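Local coordinates for putative lipoprotein (Clostridium perfringens ATCC 13124, PDB 4R7R) that is of unknown function but, as a putative lipoprotein with an alpha-beta fold, probably binds lipid, at residues 9-14 against 48-53; 84-87 against 91-94. One frame throughout, in Å; residues are numbered along the deposited sequence.

Contact 1 (9-14 against 48-53) packs two helices together, and contact 2 (84-87 against 91-94) pairs adjacent strands of the antiparallel sheet. Along the chain they follow in series, the helix pair being complete before the hairpin begins, and their centres lie about 13 Å apart. Leu93 joins them: its side chain lies on the same sheet face as Ile85 and Ile91 and packs against His10, Thr11 and Leu14 of helix 9-17. Through it the first helix rests on strand 90-95, with helix 45-52 touching that helix in turn. Both contacts thus belong to one compact alpha-beta unit, rather than to separate modules.

Contact 1: residues 9-14 against 48-53; sequences YHTKNL and DLLKSL
Thr11 meets Leu50 and Leu53 through its methyl group alone. CG2 of Thr11 stands 3.8 Å from CD2 of Leu50 and equally 3.8 Å from CD1 of Leu53, so it sits in a notch between two leucine methyls. Those two, Leu50 CD2 and Leu53 CD1, are themselves 4.1 Å apart. The rotation about CA-CB divides the work of the threonine: with OG1 at chi1 -54°, CG2 lies opposite the backbone N and turns to the leucines, while the hydroxyl is led away to a hydrogen bond with Asp103 OD2. Thr11 and Leu53 approach tip to tip, whereas Leu50 crosses the threonine obliquely. Leu50 uses both its branches, CD2 for Thr11 and CD1 for Leu14, whose CG lies 4.2 Å from Leu50 CD1. The branch carbon of Leu14 does the touching here, and the Leu14 side chain also packs on Leu76, Tyr81 and Leu93. This is apolar packing of helix 9-17 against helix 45-52 and the residue that follows it, Leu53, without a hydrogen bond across it; the CA atoms of Thr11 and Leu50, 7.8 Å apart, are the nearest pair across the two segments. The area is modest, about 150 Å² summed over both sides. Phe58 of the short edge strand 58-59 touches both Thr11 and Leu53, tying this helix pair to the sheet, and the carbonyl O of Leu50 is hydrogen-bonded to a glycerol, probably from the crystallisation liquor. The turn that carries Leu53 is held by Ser52, whose OG gives a 2.7 Å hydrogen bond to the carbonyl O of Leu49, tilted 24° from the carbonyl plane. The backbone N of Ser52 reaches Leu49 O from the same face, and the two bonds together grip that oxygen.

Contact 2: residues 84-87 against 91-94; sequences DIYG and ITLY
Asp84 and Thr92 form an antiparallel hydrogen-bonded pair, with Asp84 N to Thr92 O at 2.9 Å and Thr92 N to Asp84 O at 3.1 Å. The next pair, Ile85 with Ile91, is non-hydrogen-bonded; their side chains run alongside each other in the same direction, with Ile85 CD1 3.7 Å from Ile91 CG2. On the other face, the side chain of Asp84 crosses toward Tyr94, whose OH donates to Asp84 OD2 at 2.8 Å. The oxygen is met on its syn side, 27° out of the carboxylate plane. Tyr94 has its ring brought over by CG lying between the backbone N and carbonyl carbon (chi1 55°), which presents the ring edge to OD2. Lys71 completes this cluster, pairing with Asp84 OD1 in a salt bridge and hydrogen-bonding Tyr94 OH, and would be expected to favour the charged carboxylate. A water links Thr92 OG1 and Tyr86 OH. Tyr86 meets Ile91 CA at its ring edge. These pairs belong to the beta hairpin of strands 80-85 and 90-95, at the middle of the antiparallel sheet.

Contact 1: residues 9-14 against 48-53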
# COMPACT_ATOMS: atom_id res chain seq x y z
N TYR A 9 6.22 -4.23 -10.95
CA TYR A 9 6.57 -3.01 -11.67
C TYR A 9 6.41 -1.73 -10.84
O TYR A 9 7.35 -0.95 -10.73
CB TYR A 9 5.73 -2.89 -12.95
CG TYR A 9 6.05 -1.66 -13.79
CD1 TYR A 9 5.29 -0.49 -13.67
CD2 TYR A 9 7.10 -1.67 -14.71
CE1 TYR A 9 5.58 0.64 -14.44
CE2 TYR A 9 7.40 -0.54 -15.49
CZ TYR A 9 6.63 0.60 -15.34
OH TYR A 9 6.93 1.70 -16.09
N HIS A 10 5.22 -1.52 -10.27
CA HIS A 10 4.93 -0.24 -9.64
C HIS A 10 5.60 -0.12 -8.28
O HIS A 10 5.92 0.99 -7.84
CB HIS A 10 3.42 -0.02 -9.48
CG HIS A 10 2.70 0.29 -10.76
ND1 HIS A 10 3.11 1.28 -11.62
CD2 HIS A 10 1.59 -0.25 -11.30
CE1 HIS A 10 2.28 1.33 -12.65
NE2 HIS A 10 1.35 0.41 -12.48
N THR A 11 5.79 -1.24 -7.61
CA THR A 11 6.41 -1.24 -6.28
C THR A 11 7.89 -0.89 -6.36
O THR A 11 8.41 -0.16 -5.53
CB THR A 11 6.25 -2.61 -5.59
OG1 THR A 11 4.86 -2.96 -5.57
CG2 THR A 11 6.80 -2.57 -4.18
N LYS A 12 8.56 -1.41 -7.38
CA LYS A 12 9.95 -1.09 -7.64
C LYS A 12 10.12 0.42 -7.88
O LYS A 12 11.08 1.03 -7.39
CB LYS A 12 10.46 -1.91 -8.83
CG LYS A 12 11.71 -1.39 -9.50
CD LYS A 12 12.28 -2.44 -10.44
CE LYS A 12 12.44 -3.76 -9.71
NZ LYS A 12 13.43 -4.66 -10.37
N ASN A 13 9.18 1.02 -8.60
CA ASN A 13 9.24 2.46 -8.85
C ASN A 13 8.97 3.27 -7.60
O ASN A 13 9.64 4.27 -7.35
CB ASN A 13 8.25 2.85 -9.95
CG ASN A 13 8.76 2.46 -11.33
OD1 ASN A 13 9.96 2.24 -11.51
ND2 ASN A 13 7.85 2.38 -12.29
N LEU A 14 8.02 2.82 -6.80
CA LEU A 14 7.72 3.51 -5.56
C LEU A 14 8.93 3.39 -4.64
O LEU A 14 9.37 4.38 -4.04
CB LEU A 14 6.48 2.93 -4.89
CG LEU A 14 6.17 3.56 -3.53
CD1 LEU A 14 5.89 5.04 -3.71
CD2 LEU A 14 5.01 2.85 -2.86
N ASP A 48 9.56 0.31 5.78
CA ASP A 48 9.76 -0.94 6.49
C ASP A 48 9.07 -2.06 5.73
O ASP A 48 9.59 -3.18 5.62
CB ASP A 48 9.24 -0.85 7.93
CG ASP A 48 10.09 0.07 8.82
OD1 ASP A 48 11.25 0.39 8.45
OD2 ASP A 48 9.61 0.46 9.91
N LEU A 49 7.90 -1.74 5.18
CA LEU A 49 7.12 -2.70 4.42
C LEU A 49 7.86 -3.08 3.14
O LEU A 49 8.03 -4.26 2.86
CB LEU A 49 5.74 -2.12 4.09
CG LEU A 49 4.86 -2.98 3.16
CD1 LEU A 49 4.63 -4.35 3.76
CD2 LEU A 49 3.54 -2.29 2.90
N LEU A 50 8.29 -2.07 2.38
CA LEU A 50 8.92 -2.29 1.08
C LEU A 50 10.23 -3.07 1.24
O LEU A 50 10.55 -3.92 0.40
CB LEU A 50 9.18 -0.95 0.36
CG LEU A 50 7.97 -0.09 -0.02
CD1 LEU A 50 8.40 1.09 -0.89
CD2 LEU A 50 6.86 -0.89 -0.72
N LYS A 51 10.97 -2.78 2.30
CA LYS A 51 12.25 -3.45 2.52
C LYS A 51 12.03 -4.91 2.92
O LYS A 51 12.91 -5.74 2.75
CB LYS A 51 13.06 -2.72 3.60
CG LYS A 51 13.71 -1.42 3.14
CD LYS A 51 14.22 -0.60 4.33
CE LYS A 51 15.43 0.27 3.98
NZ LYS A 51 15.13 1.38 3.03
N SER A 52 10.84 -5.20 3.44
CA SER A 52 10.55 -6.54 3.93
C SER A 52 9.96 -7.44 2.82
O SER A 52 9.91 -8.67 2.96
CB SER A 52 9.59 -6.48 5.12
OG SER A 52 8.25 -6.25 4.69
N LEU A 53 9.54 -6.83 1.71
CA LEU A 53 8.93 -7.60 0.62
C LEU A 53 9.92 -8.54 -0.07
O LEU A 53 10.99 -8.13 -0.52
CB LEU A 53 8.33 -6.68 -0.45
CG LEU A 53 7.18 -5.78 -0.01
CD1 LEU A 53 6.66 -4.99 -1.19
CD2 LEU A 53 6.10 -6.60 0.65

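Contact 2: residues 84-87 against 91-94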
# COMPACT_ATOMS: atom_id res chain seq x y z
N ASP A 84 -4.37 0.16 -2.08
CA ASP A 84 -5.70 -0.24 -1.65
C ASP A 84 -5.57 -1.41 -0.68
O ASP A 84 -4.87 -2.38 -0.97
CB ASP A 84 -6.59 -0.59 -2.85
CG ASP A 84 -6.94 0.63 -3.71
OD1 ASP A 84 -7.00 1.75 -3.16
OD2 ASP A 84 -7.17 0.46 -4.93
N ILE A 85 -6.23 -1.33 0.48
CA ILE A 85 -6.16 -2.41 1.46
C ILE A 85 -7.42 -3.29 1.47
O ILE A 85 -8.52 -2.82 1.76
CB ILE A 85 -5.93 -1.84 2.88
CG1 ILE A 85 -4.76 -0.85 2.88
CG2 ILE A 85 -5.74 -2.96 3.89
CD1 ILE A 85 -3.49 -1.45 2.33
N TYR A 86 -7.25 -4.58 1.15
CA TYR A 86 -8.37 -5.54 1.22
C TYR A 86 -8.22 -6.52 2.38
O TYR A 86 -7.33 -6.39 3.23
CB TYR A 86 -8.48 -6.32 -0.09
CG TYR A 86 -8.69 -5.43 -1.28
CD1 TYR A 86 -9.97 -5.14 -1.75
CD2 TYR A 86 -7.61 -4.84 -1.91
CE1 TYR A 86 -10.17 -4.32 -2.82
CE2 TYR A 86 -7.79 -4.01 -2.99
CZ TYR A 86 -9.07 -3.75 -3.44
OH TYR A 86 -9.23 -2.92 -4.52
N GLY A 87 -9.10 -7.52 2.40
CA GLY A 87 -9.03 -8.56 3.42
C GLY A 87 -7.90 -9.54 3.16
O GLY A 87 -7.28 -9.50 2.10
N ILE A 91 -3.29 -6.56 -0.95
CA ILE A 91 -3.27 -5.13 -1.25
C ILE A 91 -2.99 -4.92 -2.74
O ILE A 91 -2.53 -5.84 -3.42
CB ILE A 91 -2.19 -4.37 -0.43
CG1 ILE A 91 -0.80 -4.69 -0.97
CG2 ILE A 91 -2.25 -4.71 1.06
CD1 ILE A 91 0.26 -3.77 -0.42
N THR A 92 -3.30 -3.74 -3.25
CA THR A 92 -2.89 -3.35 -4.60
C THR A 92 -2.14 -2.03 -4.48
O THR A 92 -2.33 -1.29 -3.52
CB THR A 92 -4.07 -3.19 -5.59
OG1 THR A 92 -4.92 -2.11 -5.16
CG2 THR A 92 -4.86 -4.49 -5.73
N LEU A 93 -1.31 -1.75 -5.48
CA LEU A 93 -0.39 -0.63 -5.42
C LEU A 93 -0.18 -0.09 -6.83
O LEU A 93 0.11 -0.86 -7.77
CB LEU A 93 0.95 -1.08 -4.79
CG LEU A 93 1.97 -0.03 -4.32
CD1 LEU A 93 2.95 -0.66 -3.34
CD2 LEU A 93 2.72 0.61 -5.49
N TYR A 94 -0.33 1.22 -6.98
CA TYR A 94 -0.29 1.83 -8.30
C TYR A 94 -0.13 3.35 -8.20
O TYR A 94 -0.46 3.94 -7.16
CB TYR A 94 -1.54 1.46 -9.10
CG TYR A 94 -2.86 1.78 -8.42
CD1 TYR A 94 -3.54 2.95 -8.72
CD2 TYR A 94 -3.44 0.89 -7.50
CE1 TYR A 94 -4.76 3.25 -8.11
CE2 TYR A 94 -4.64 1.18 -6.90
CZ TYR A 94 -5.31 2.36 -7.20
OH TYR A 94 -6.52 2.65 -6.61
O HOH W 1 -7.58 -1.56 -6.22